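Local coordinates for protein malate Synthase (Haloferax volcanii, PDB 3OYZ) that catalyses the magnesium-dependent Claisen condensation of acetyl-CoA with glyoxylate and the hydrolysis of the malyl-CoA intermediate to malate and CoA in the glyoxylate cycle, at residues H101-T106 with T138-E143; H117-P122 with G149-S154; L401-Y406 with R427-G432; D44-D49 with A75-E80. One frame throughout, in Å; residues are numbered along the deposited sequence.

Contact 1. Residues H101-T106 with T138-E143; sequences HMLDIT and TIVEHE
V140 is the residue of 138-143 on which M102, L103 and T106 converge, and most of the contact is apolar. Its CG2 branch faces helix 92-105: M102 comes in at about a right angle and brings its CE to 4.1 Å from V140 CG2, while L103 passes in the opposing direction with CD1 at 4.2 Å from the same methyl. L103 CD1 also reaches 4.0 Å from E143 CB, so the aliphatic base of the glutamate extends the apolar patch at its more exposed border. The other branch, V140 CG1, lies 3.2 Å from T106 OG1. The side-chain hydrogen bond at this interface lies within 101-106. T106 OG1, placed between its backbone N and carbonyl carbon (chi1 46°), turns back to donate to M102 O at 2.8 Å, and T106 N donates to that oxygen. The helix segments run roughly parallel, 28° apart with axes 9.8 Å at closest approach; F99, a turn before L103 on helix 92-105, also touches V140, and F119 of strand 118-121 touches M102 and T106. With its hydroxyl bonded to M102 O, T106 can present a polar atom to a valine methyl, and the two barrel helices are joined by van der Waals packing.

Contact 2. Residues H117-P122 with G149-S154; sequences HGFVIP and GSLAMS
F119 and L151 lie side by side and point the same way, with L151 CD1 at the edge of the phenyl ring, near its plane and 4.1 Å from F119 CE2. L151 CD2 packs on G118 CA. Farther along the same face, I121 and M153 cross at about a right angle, I121 CG1 meeting M153 CG at 4.1 Å; with CG anti to the backbone N (chi1 -180°), the M153 chain reaches across to I121. F137 of helix 127-143 covers all four of these side chains. V120 and S154 point to the other face, where V120 CG2 meets S154 CB at 4.1 Å. Between the faces, four backbone bonds join the strands in parallel register: A152 N to H117 O, F119 N to A152 O (3.0 Å), S154 N to F119 O, and I121 N to S154 O (2.9 Å). F119 O also accepts from a water 2.9 Å away, which is hydrogen-bonded to S154 OG as well; that hydroxyl has a further partner in L185 N. At G118 a side chain would run into A152 O, which comes within 3.1 Å of G118 CA. Strand 118-121, helix 127-143 and strand 152-157 form a beta-alpha-beta crossover of the TIM barrel, with F119, I121, L151 and M153 toward the helical layer.

Contact 3. Residues L401-Y406 with R427-G432; sequences LFQDVY and RAMEVG
This contact belongs to the helical C-terminal region, away from the active site, where the C-terminal segment 427-432 packs against helix 397-408 through Q403, F402 and Y406. Q403 extends its side chain beyond CG and gives two bonds from one nitrogen: NE2 to A428 O at 2.9 Å, with an N-H...O angle of 161°, and NE2 to V431 O at 3.3 Å. Both acceptors lie close to the plane of the amide. A428 O also takes V431 N, which approaches from the opposite face of the carbonyl plane; this second bond closes the type I beta turn from A428 to V431. With an alanine in place of Q403, A428 O and V431 O would probably both lose the amide donor, and the C-terminal turn would be less firmly held to helix 397-408. M429 makes two Met-aromatic contacts. Bends at chi2 and chi3 bring its thioether against both rings, SD lying 4.8 Å from the F402 ring centroid and 4.6 Å from that of Y406; both approaches are oblique. M429 CE adds an apolar contact, 3.6 Å from Y406 CD2. The methionine slides past Q403 in the opposite direction, SD lying 3.8 Å from Q403 CG. Beside it, A428 CB touches F402 CD2 at 3.8 Å. Y420 meets F402 with its ring plane at about 90°, H413 stacks on Y406, and on another side of helix 397-408 D404 forms a salt bridge with R8 of a neighbouring subunit.

Contact 4. Residues D44-D49 with A75-E80; sequences DVWVPD and AEFPGE
Two backbone bonds tie D44, W46 and E80 together in parallel register. E80 N donates to D44 O at 2.8 Å, approaching from above the carbonyl plane, not on a lone pair. W46 N then donates to E80 O, also at 2.8 Å, in a nearly straight bond (171° at the hydrogen) almost in line with the C=O. V45 CA adds a CA-H...O contact to E80 O at 3.4 Å, so that oxygen receives both a strong and a weak donor. The polar side-chain ends find their partners beyond these residues. D44 OD1 forms a salt bridge with R8 and another with R409 of a neighbouring subunit, and OD2 forms one with R12. E80 OE1 accepts from H82 NE2, and W46 NE1 bonds S17 OG, the side chain of an acetyl-CoA-binding residue. Apolar contact centres on W46 and F77. F77 CG lies anti to the backbone N (chi1 -176°), which carries the phenyl group across to the strand, where F77 CZ lies 3.4 Å from W46 CB. W46 CE3 sits over one face of the F77 ring, and P78 CD is on the opposite face; the indole and phenyl planes meet obliquely at 41°. A serine in place of F77 would probably open a gap beside W46 CB and leave the indole freer to shift. W46 is thus held at three points, its backbone N on E80 O, its ring nitrogen on S17 OG and its packing on F77, which connects the loop entering strand 80-81 and strand 45-49 with S17, which binds acetyl-CoA.

In the fold
Contacts 1, 2 and 4 lie close together in the TIM barrel, whereas contact 3 is in the C-terminal helical region, its centre 40 to 43 Å from the others. Contacts 1 and 2 touch, with centres 11 Å apart: E141 OE1 probably bonds G149 N at 2.8 Å, while T106 CG2 packs on F119 CE2. Contact 2 meets contact 4, centres 13 Å apart, through H117 beside E80 and V120 against V47. Toward the active site, the V120 side chain is about 8 Å from bound pyruvate and about 9 Å from the magnesium ion; in contact 4, D49 touches acetyl-CoA and salt-bridges R84, which binds glyoxylate and acetyl-CoA.

Contact 1. Residues H101-T106 with T138-E143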
loop_
_atom_site.group_PDB
_atom_site.type_symbol
_atom_site.label_atom_id
_atom_site.label_comp_id
_atom_site.label_asym_id
_atom_site.label_seq_id
_atom_site.Cartn_x
_atom_site.Cartn_y
_atom_site.Cartn_z
ATOM N N HIS A 101 27.428 -19.133 15.574
ATOM C CA HIS A 101 27.654 -17.954 16.432
ATOM C C HIS A 101 26.637 -17.866 17.536
ATOM O O HIS A 101 27.076 -17.551 18.648
ATOM C CB HIS A 101 27.867 -16.632 15.664
ATOM C CG HIS A 101 29.196 -16.552 14.962
ATOM N ND1 HIS A 101 29.440 -15.776 13.845
ATOM C CD2 HIS A 101 30.369 -17.187 15.226
ATOM C CE1 HIS A 101 30.702 -15.908 13.460
ATOM N NE2 HIS A 101 31.281 -16.746 14.297
ATOM N N MET A 102 25.336 -18.177 17.342
ATOM C CA MET A 102 24.400 -17.993 18.433
ATOM C C MET A 102 24.655 -19.046 19.463
ATOM O O MET A 102 24.393 -18.860 20.678
ATOM C CB MET A 102 22.897 -18.254 18.055
ATOM C CG MET A 102 22.311 -17.270 17.092
ATOM S SD MET A 102 20.507 -17.430 16.721
ATOM C CE MET A 102 19.944 -18.193 18.187
ATOM N N LEU A 103 25.035 -20.214 18.949
ATOM C CA LEU A 103 25.291 -21.307 19.864
ATOM C C LEU A 103 26.492 -20.920 20.821
ATOM O O LEU A 103 26.408 -21.133 22.035
ATOM C CB LEU A 103 25.613 -22.530 19.014
ATOM C CG LEU A 103 25.746 -23.901 19.690
ATOM C CD1 LEU A 103 24.476 -24.391 20.407
ATOM C CD2 LEU A 103 26.265 -24.926 18.671
ATOM N N ASP A 104 27.583 -20.386 20.282
ATOM C CA ASP A 104 28.754 -19.893 21.072
ATOM C C ASP A 104 28.357 -18.816 22.068
ATOM O O ASP A 104 28.620 -18.930 23.284
ATOM C CB ASP A 104 29.819 -19.263 20.152
ATOM C CG ASP A 104 30.451 -20.253 19.213
ATOM O OD1 ASP A 104 30.346 -21.467 19.504
ATOM O OD2 ASP A 104 31.055 -19.824 18.192
ATOM N N ILE A 105 27.659 -17.791 21.569
ATOM C CA ILE A 105 27.235 -16.671 22.399
ATOM C C ILE A 105 26.391 -17.108 23.583
ATOM O O ILE A 105 26.536 -16.504 24.660
ATOM C CB ILE A 105 26.612 -15.545 21.571
ATOM C CG1 ILE A 105 27.698 -15.003 20.641
ATOM C CG2 ILE A 105 25.987 -14.489 22.434
ATOM C CD1 ILE A 105 27.166 -14.179 19.446
ATOM N N THR A 106 25.554 -18.147 23.461
ATOM C CA THR A 106 24.662 -18.440 24.592
ATOM C C THR A 106 25.211 -19.515 25.521
ATOM O O THR A 106 24.522 -19.985 26.420
ATOM C CB THR A 106 23.274 -18.977 24.083
ATOM O OG1 THR A 106 23.581 -19.958 23.086
ATOM C CG2 THR A 106 22.519 -17.858 23.347
ATOM N N THR A 138 15.367 -22.876 18.760
ATOM C CA THR A 138 14.945 -23.984 19.602
ATOM C C THR A 138 16.151 -24.917 19.926
ATOM O O THR A 138 16.304 -25.385 21.064
ATOM C CB THR A 138 13.801 -24.759 18.891
ATOM O OG1 THR A 138 12.709 -23.836 18.753
ATOM C CG2 THR A 138 13.327 -25.894 19.805
ATOM N N ILE A 139 16.903 -25.273 18.909
ATOM C CA ILE A 139 18.099 -26.126 19.169
ATOM C C ILE A 139 19.086 -25.468 20.164
ATOM O O ILE A 139 19.482 -26.142 21.113
ATOM C CB ILE A 139 18.767 -26.499 17.861
ATOM C CG1 ILE A 139 17.923 -27.621 17.180
ATOM C CG2 ILE A 139 20.217 -27.027 18.075
ATOM C CD1 ILE A 139 18.255 -27.714 15.691
ATOM N N VAL A 140 19.469 -24.214 19.952
ATOM C CA VAL A 140 20.301 -23.445 20.898
ATOM C C VAL A 140 19.794 -23.486 22.313
ATOM O O VAL A 140 20.586 -23.831 23.224
ATOM C CB VAL A 140 20.474 -21.988 20.418
ATOM C CG1 VAL A 140 21.000 -21.131 21.553
ATOM C CG2 VAL A 140 21.301 -21.962 19.159
ATOM N N GLU A 141 18.526 -23.130 22.544
ATOM C CA GLU A 141 17.858 -23.296 23.829
ATOM C C GLU A 141 18.030 -24.653 24.493
ATOM O O GLU A 141 18.396 -24.773 25.686
ATOM C CB GLU A 141 16.368 -22.895 23.829
ATOM C CG GLU A 141 16.239 -21.388 23.531
ATOM C CD GLU A 141 14.803 -20.980 23.127
ATOM O OE1 GLU A 141 14.000 -21.851 22.684
ATOM O OE2 GLU A 141 14.492 -19.774 23.213
ATOM N N HIS A 142 17.718 -25.689 23.728
ATOM C CA HIS A 142 17.810 -27.034 24.281
ATOM C C HIS A 142 19.284 -27.421 24.537
ATOM O O HIS A 142 19.572 -28.049 25.543
ATOM C CB HIS A 142 17.117 -28.071 23.390
ATOM C CG HIS A 142 15.623 -28.086 23.577
ATOM N ND1 HIS A 142 14.980 -29.009 24.371
ATOM C CD2 HIS A 142 14.671 -27.200 23.188
ATOM C CE1 HIS A 142 13.681 -28.746 24.387
ATOM N NE2 HIS A 142 13.473 -27.641 23.686
ATOM N N GLU A 143 20.197 -27.063 23.661
ATOM C CA GLU A 143 21.598 -27.441 23.789
ATOM C C GLU A 143 22.168 -26.782 25.071
ATOM O O GLU A 143 23.079 -27.339 25.673
ATOM C CB GLU A 143 22.447 -27.017 22.592
ATOM C CG GLU A 143 22.229 -27.920 21.388
ATOM C CD GLU A 143 22.544 -29.390 21.706
ATOM O OE1 GLU A 143 23.682 -29.610 22.193
ATOM O OE2 GLU A 143 21.691 -30.303 21.510
#

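Contact 2. Residues H117-P122 with G149-S154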
loop_
_atom_site.group_PDB
_atom_site.type_symbol
_atom_site.label_atom_id
_atom_site.label_comp_id
_atom_site.label_asym_id
_atom_site.label_seq_id
_atom_site.Cartn_x
_atom_site.Cartn_y
_atom_site.Cartn_z
ATOM N N HIS A 117 18.319 -10.907 25.629
ATOM C CA HIS A 117 16.911 -11.219 25.573
ATOM C C HIS A 117 16.540 -11.953 24.255
ATOM O O HIS A 117 15.413 -12.455 24.190
ATOM C CB HIS A 117 16.099 -9.930 25.596
ATOM C CG HIS A 117 15.668 -9.499 26.970
ATOM N ND1 HIS A 117 16.553 -8.973 27.896
ATOM C CD2 HIS A 117 14.444 -9.431 27.536
ATOM C CE1 HIS A 117 15.896 -8.652 28.998
ATOM N NE2 HIS A 117 14.612 -8.913 28.801
ATOM N N GLY A 118 17.371 -11.869 23.219
ATOM C CA GLY A 118 17.063 -12.580 21.945
ATOM C C GLY A 118 18.036 -12.175 20.870
ATOM O O GLY A 118 19.132 -11.631 21.156
ATOM N N PHE A 119 17.751 -12.538 19.612
ATOM C CA PHE A 119 18.688 -12.282 18.542
ATOM C C PHE A 119 17.861 -11.720 17.371
ATOM O O PHE A 119 16.636 -11.951 17.300
ATOM C CB PHE A 119 19.421 -13.553 18.105
ATOM C CG PHE A 119 20.477 -14.060 19.097
ATOM C CD1 PHE A 119 21.756 -13.562 19.026
ATOM C CD2 PHE A 119 20.155 -14.976 20.101
ATOM C CE1 PHE A 119 22.717 -13.943 19.970
ATOM C CE2 PHE A 119 21.113 -15.430 20.991
ATOM C CZ PHE A 119 22.397 -14.843 20.940
ATOM N N VAL A 120 18.541 -11.018 16.477
ATOM C CA VAL A 120 17.939 -10.340 15.357
ATOM C C VAL A 120 18.517 -11.073 14.140
ATOM O O VAL A 120 19.741 -11.324 14.055
ATOM C CB VAL A 120 18.310 -8.849 15.308
ATOM C CG1 VAL A 120 17.863 -8.238 13.962
ATOM C CG2 VAL A 120 17.833 -8.054 16.558
ATOM N N ILE A 121 17.601 -11.498 13.251
ATOM C CA ILE A 121 17.883 -12.242 12.029
ATOM C C ILE A 121 17.565 -11.426 10.782
ATOM O O ILE A 121 16.398 -11.056 10.470
ATOM C CB ILE A 121 17.086 -13.622 12.041
ATOM C CG1 ILE A 121 17.227 -14.331 13.393
ATOM C CG2 ILE A 121 17.401 -14.575 10.854
ATOM C CD1 ILE A 121 18.702 -14.719 13.817
ATOM N N PRO A 122 18.630 -11.206 10.005
ATOM C CA PRO A 122 18.496 -10.409 8.834
ATOM C C PRO A 122 18.150 -11.305 7.627
ATOM O O PRO A 122 18.286 -12.508 7.655
ATOM C CB PRO A 122 19.914 -9.868 8.655
ATOM C CG PRO A 122 20.756 -11.115 8.989
ATOM C CD PRO A 122 20.053 -11.542 10.273
ATOM N N GLY A 149 11.726 -21.115 24.164
ATOM C CA GLY A 149 10.988 -19.875 23.824
ATOM C C GLY A 149 11.551 -18.641 24.519
ATOM O O GLY A 149 11.082 -17.525 24.341
ATOM N N SER A 150 12.600 -18.810 25.323
ATOM C CA SER A 150 13.077 -17.675 26.119
ATOM C C SER A 150 13.931 -16.699 25.307
ATOM O O SER A 150 14.012 -15.497 25.637
ATOM C CB SER A 150 13.842 -18.203 27.346
ATOM O OG SER A 150 15.060 -18.826 26.945
ATOM N N LEU A 151 14.588 -17.153 24.243
ATOM C CA LEU A 151 15.229 -16.170 23.369
ATOM C C LEU A 151 14.232 -15.617 22.309
ATOM O O LEU A 151 13.734 -16.406 21.474
ATOM C CB LEU A 151 16.341 -16.869 22.601
ATOM C CG LEU A 151 17.486 -17.242 23.572
ATOM C CD1 LEU A 151 18.410 -17.979 22.676
ATOM C CD2 LEU A 151 18.175 -15.946 24.052
ATOM N N ALA A 152 13.960 -14.314 22.376
ATOM C CA ALA A 152 13.103 -13.592 21.429
ATOM C C ALA A 152 13.760 -13.648 20.055
ATOM O O ALA A 152 14.982 -13.647 19.948
ATOM C CB ALA A 152 12.862 -12.116 21.924
ATOM N N MET A 153 12.984 -13.814 18.981
ATOM C CA MET A 153 13.536 -13.633 17.643
ATOM C C MET A 153 12.957 -12.358 17.044
ATOM O O MET A 153 11.738 -12.164 17.045
ATOM C CB MET A 153 13.098 -14.824 16.751
ATOM C CG MET A 153 13.622 -14.788 15.252
ATOM S SD MET A 153 12.971 -16.383 14.535
ATOM C CE MET A 153 12.668 -15.896 12.841
ATOM N N SER A 154 13.781 -11.566 16.379
ATOM C CA SER A 154 13.297 -10.371 15.715
ATOM C C SER A 154 13.775 -10.573 14.299
ATOM O O SER A 154 14.864 -11.166 14.110
ATOM C CB SER A 154 13.855 -9.058 16.323
ATOM O OG SER A 154 13.221 -8.934 17.601
HETATM O O HOH W 1 13.030 -12.516 25.612
HETATM O O HOH W 2 14.897 -10.448 19.144
#

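Contact 3. Residues L401-Y406 with R427-G432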
loop_
_atom_site.group_PDB
_atom_site.type_symbol
_atom_site.label_atom_id
_atom_site.label_comp_id
_atom_site.label_asym_id
_atom_site.label_seq_id
_atom_site.Cartn_x
_atom_site.Cartn_y
_atom_site.Cartn_z
ATOM N N LEU A 401 21.652 -2.358 -14.561
ATOM C CA LEU A 401 20.765 -2.094 -15.650
ATOM C C LEU A 401 21.580 -1.694 -16.887
ATOM O O LEU A 401 21.279 -2.158 -17.975
ATOM C CB LEU A 401 19.801 -0.972 -15.282
ATOM C CG LEU A 401 19.205 -0.417 -16.551
ATOM C CD1 LEU A 401 18.068 -1.222 -17.044
ATOM C CD2 LEU A 401 18.714 0.990 -16.380
ATOM N N PHE A 402 22.537 -0.792 -16.731
ATOM C CA PHE A 402 23.352 -0.396 -17.885
ATOM C C PHE A 402 23.985 -1.648 -18.504
ATOM O O PHE A 402 23.861 -1.906 -19.695
ATOM C CB PHE A 402 24.457 0.605 -17.490
ATOM C CG PHE A 402 25.416 0.863 -18.629
ATOM C CD1 PHE A 402 25.097 1.789 -19.605
ATOM C CD2 PHE A 402 26.557 0.082 -18.797
ATOM C CE1 PHE A 402 25.940 2.011 -20.706
ATOM C CE2 PHE A 402 27.424 0.294 -19.893
ATOM C CZ PHE A 402 27.095 1.220 -20.858
ATOM N N GLN A 403 24.633 -2.466 -17.695
ATOM C CA GLN A 403 25.238 -3.705 -18.179
ATOM C C GLN A 403 24.307 -4.673 -18.908
ATOM O O GLN A 403 24.688 -5.203 -19.975
ATOM C CB GLN A 403 25.886 -4.444 -17.013
ATOM C CG GLN A 403 27.140 -3.786 -16.417
ATOM C CD GLN A 403 27.584 -4.500 -15.158
ATOM O OE1 GLN A 403 26.845 -5.320 -14.617
ATOM N NE2 GLN A 403 28.774 -4.193 -14.674
ATOM N N ASP A 404 23.111 -4.901 -18.345
ATOM C CA ASP A 404 22.069 -5.678 -18.993
ATOM C C ASP A 404 21.775 -5.163 -20.385
ATOM O O ASP A 404 21.618 -5.971 -21.293
ATOM C CB ASP A 404 20.730 -5.684 -18.227
ATOM C CG ASP A 404 19.755 -6.703 -18.781
ATOM O OD1 ASP A 404 20.110 -7.893 -18.841
ATOM O OD2 ASP A 404 18.626 -6.380 -19.204
ATOM N N VAL A 405 21.610 -3.852 -20.507
ATOM C CA VAL A 405 21.274 -3.153 -21.725
ATOM C C VAL A 405 22.415 -3.243 -22.753
ATOM O O VAL A 405 22.199 -3.574 -23.906
ATOM C CB VAL A 405 21.006 -1.670 -21.442
ATOM C CG1 VAL A 405 21.032 -0.918 -22.774
ATOM C CG2 VAL A 405 19.645 -1.447 -20.780
ATOM N N TYR A 406 23.639 -2.980 -22.323
ATOM C CA TYR A 406 24.795 -3.135 -23.204
ATOM C C TYR A 406 24.909 -4.575 -23.734
ATOM O O TYR A 406 24.921 -4.774 -24.951
ATOM C CB TYR A 406 26.057 -2.651 -22.484
ATOM C CG TYR A 406 27.244 -2.402 -23.393
ATOM C CD1 TYR A 406 27.396 -1.187 -24.060
ATOM C CD2 TYR A 406 28.224 -3.380 -23.563
ATOM C CE1 TYR A 406 28.492 -0.972 -24.894
ATOM C CE2 TYR A 406 29.320 -3.180 -24.405
ATOM C CZ TYR A 406 29.438 -1.981 -25.066
ATOM O OH TYR A 406 30.520 -1.781 -25.900
ATOM N N ARG A 427 34.595 1.026 -18.327
ATOM C CA ARG A 427 34.662 0.986 -16.863
ATOM C C ARG A 427 33.421 0.370 -16.184
ATOM O O ARG A 427 33.583 -0.443 -15.269
ATOM C CB ARG A 427 34.926 2.385 -16.304
ATOM C CG ARG A 427 35.477 2.355 -14.894
ATOM C CD ARG A 427 36.302 3.593 -14.633
ATOM N NE ARG A 427 35.666 4.568 -13.756
ATOM C CZ ARG A 427 35.655 4.504 -12.425
ATOM N NH1 ARG A 427 36.199 3.469 -11.792
ATOM N NH2 ARG A 427 35.084 5.481 -11.731
ATOM N N ALA A 428 32.224 0.771 -16.631
ATOM C CA ALA A 428 30.908 0.296 -16.149
ATOM C C ALA A 428 30.805 -1.194 -16.378
ATOM O O ALA A 428 30.498 -1.953 -15.458
ATOM C CB ALA A 428 29.776 0.968 -16.899
ATOM N N MET A 429 31.118 -1.598 -17.608
ATOM C CA MET A 429 31.150 -3.009 -17.930
ATOM C C MET A 429 32.079 -3.837 -17.070
ATOM O O MET A 429 31.917 -5.044 -17.105
ATOM C CB MET A 429 31.407 -3.283 -19.410
ATOM C CG MET A 429 30.384 -2.677 -20.339
ATOM S SD MET A 429 28.706 -3.084 -19.767
ATOM C CE MET A 429 28.441 -4.765 -20.290
ATOM N N GLU A 430 32.946 -3.241 -16.249
ATOM C CA GLU A 430 33.838 -4.014 -15.380
ATOM C C GLU A 430 33.310 -4.341 -13.989
ATOM O O GLU A 430 33.694 -5.367 -13.429
ATOM C CB GLU A 430 35.176 -3.302 -15.136
ATOM C CG GLU A 430 35.968 -2.871 -16.361
ATOM C CD GLU A 430 36.845 -3.962 -16.944
ATOM O OE1 GLU A 430 36.378 -5.125 -17.027
ATOM O OE2 GLU A 430 37.991 -3.635 -17.327
ATOM N N VAL A 431 32.494 -3.460 -13.416
ATOM C CA VAL A 431 32.039 -3.553 -12.026
ATOM C C VAL A 431 31.461 -4.927 -11.666
ATOM O O VAL A 431 30.832 -5.545 -12.521
ATOM C CB VAL A 431 30.962 -2.481 -11.784
ATOM C CG1 VAL A 431 30.402 -2.527 -10.374
ATOM C CG2 VAL A 431 31.512 -1.117 -12.106
ATOM N N GLY A 432 31.666 -5.376 -10.421
ATOM C CA GLY A 432 31.063 -6.570 -9.812
ATOM C C GLY A 432 31.076 -7.875 -10.605
ATOM O O GLY A 432 32.130 -8.460 -10.891
#

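Contact 4. Residues D44-D49 with A75-E80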
loop_
_atom_site.group_PDB
_atom_site.type_symbol
_atom_site.label_atom_id
_atom_site.label_comp_id
_atom_site.label_asym_id
_atom_site.label_seq_id
_atom_site.Cartn_x
_atom_site.Cartn_y
_atom_site.Cartn_z
ATOM N N ASP A 44 16.095 1.662 23.902
ATOM C CA ASP A 44 15.241 0.569 24.397
ATOM C C ASP A 44 15.783 -0.805 23.980
ATOM O O ASP A 44 15.706 -1.785 24.714
ATOM C CB ASP A 44 13.826 0.769 23.847
ATOM C CG ASP A 44 13.129 1.916 24.495
ATOM O OD1 ASP A 44 13.435 2.176 25.691
ATOM O OD2 ASP A 44 12.285 2.554 23.826
ATOM N N VAL A 45 16.393 -0.901 22.814
ATOM C CA VAL A 45 16.890 -2.192 22.314
ATOM C C VAL A 45 18.231 -1.897 21.740
ATOM O O VAL A 45 18.393 -1.062 20.865
ATOM C CB VAL A 45 15.922 -2.889 21.224
ATOM C CG1 VAL A 45 16.654 -3.988 20.566
ATOM C CG2 VAL A 45 14.820 -3.547 21.949
ATOM N N TRP A 46 19.227 -2.630 22.227
ATOM C CA TRP A 46 20.551 -2.404 21.742
ATOM C C TRP A 46 20.980 -3.628 20.954
ATOM O O TRP A 46 20.816 -4.737 21.427
ATOM C CB TRP A 46 21.514 -2.196 22.957
ATOM C CG TRP A 46 22.941 -2.048 22.472
ATOM C CD1 TRP A 46 23.372 -1.352 21.380
ATOM C CD2 TRP A 46 24.108 -2.650 23.042
ATOM N NE1 TRP A 46 24.738 -1.491 21.234
ATOM C CE2 TRP A 46 25.196 -2.317 22.223
ATOM C CE3 TRP A 46 24.334 -3.440 24.195
ATOM C CZ2 TRP A 46 26.532 -2.670 22.546
ATOM C CZ3 TRP A 46 25.655 -3.902 24.445
ATOM C CH2 TRP A 46 26.723 -3.496 23.628
ATOM N N VAL A 47 21.532 -3.431 19.775
ATOM C CA VAL A 47 21.871 -4.534 18.877
ATOM C C VAL A 47 23.362 -4.598 18.558
ATOM O O VAL A 47 23.843 -3.982 17.600
ATOM C CB VAL A 47 21.011 -4.355 17.566
ATOM C CG1 VAL A 47 21.185 -5.530 16.626
ATOM C CG2 VAL A 47 19.556 -4.229 17.995
ATOM N N PRO A 48 24.124 -5.389 19.333
ATOM C CA PRO A 48 25.457 -5.578 18.788
ATOM C C PRO A 48 25.388 -6.288 17.444
ATOM O O PRO A 48 24.915 -7.423 17.375
ATOM C CB PRO A 48 26.082 -6.566 19.775
ATOM C CG PRO A 48 25.447 -6.256 21.115
ATOM C CD PRO A 48 23.991 -5.877 20.731
ATOM N N ASP A 49 25.954 -5.694 16.423
ATOM C CA ASP A 49 25.723 -6.116 15.069
ATOM C C ASP A 49 26.837 -6.840 14.411
ATOM O O ASP A 49 27.617 -6.190 13.744
ATOM C CB ASP A 49 25.304 -4.900 14.256
ATOM C CG ASP A 49 24.773 -5.244 12.890
ATOM O OD1 ASP A 49 24.621 -6.436 12.591
ATOM O OD2 ASP A 49 24.597 -4.299 12.091
ATOM N N ALA A 75 25.021 -6.815 32.621
ATOM C CA ALA A 75 24.178 -6.811 33.816
ATOM C C ALA A 75 23.454 -5.511 34.128
ATOM O O ALA A 75 22.303 -5.556 34.589
ATOM C CB ALA A 75 24.917 -7.322 35.051
ATOM N N GLU A 76 24.080 -4.362 33.885
ATOM C CA GLU A 76 23.362 -3.107 34.228
ATOM C C GLU A 76 23.031 -2.315 32.970
ATOM O O GLU A 76 22.775 -1.121 33.107
ATOM C CB GLU A 76 24.079 -2.105 35.171
ATOM C CG GLU A 76 24.246 -2.478 36.659
ATOM C CD GLU A 76 25.509 -3.277 36.805
ATOM O OE1 GLU A 76 26.316 -3.205 35.832
ATOM O OE2 GLU A 76 25.642 -4.030 37.796
ATOM N N PHE A 77 23.127 -2.913 31.775
ATOM C CA PHE A 77 22.684 -2.153 30.596
ATOM C C PHE A 77 21.199 -1.893 30.810
ATOM O O PHE A 77 20.480 -2.829 31.180
ATOM C CB PHE A 77 22.911 -2.949 29.323
ATOM C CG PHE A 77 22.560 -2.167 28.114
ATOM C CD1 PHE A 77 23.362 -1.096 27.734
ATOM C CD2 PHE A 77 21.404 -2.459 27.391
ATOM C CE1 PHE A 77 23.044 -0.301 26.654
ATOM C CE2 PHE A 77 21.072 -1.655 26.311
ATOM C CZ PHE A 77 21.860 -0.577 25.946
ATOM N N PRO A 78 20.707 -0.646 30.676
ATOM C CA PRO A 78 19.313 -0.607 31.118
ATOM C C PRO A 78 18.239 -1.006 30.058
ATOM O O PRO A 78 17.096 -1.130 30.470
ATOM C CB PRO A 78 19.060 0.883 31.375
ATOM C CG PRO A 78 19.903 1.546 30.355
ATOM C CD PRO A 78 21.181 0.683 30.246
ATOM N N GLY A 79 18.555 -0.986 28.765
ATOM C CA GLY A 79 17.622 -1.462 27.718
ATOM C C GLY A 79 17.692 -2.968 27.496
ATOM O O GLY A 79 18.150 -3.688 28.380
ATOM N N GLU A 80 17.252 -3.506 26.351
ATOM C CA GLU A 80 17.314 -4.980 26.178
ATOM C C GLU A 80 18.386 -5.220 25.190
ATOM O O GLU A 80 18.497 -4.445 24.245
ATOM C CB GLU A 80 15.971 -5.514 25.614
ATOM C CG GLU A 80 14.819 -5.559 26.639
ATOM C CD GLU A 80 13.555 -6.282 26.083
ATOM O OE1 GLU A 80 13.666 -6.878 24.983
ATOM O OE2 GLU A 80 12.474 -6.334 26.737
#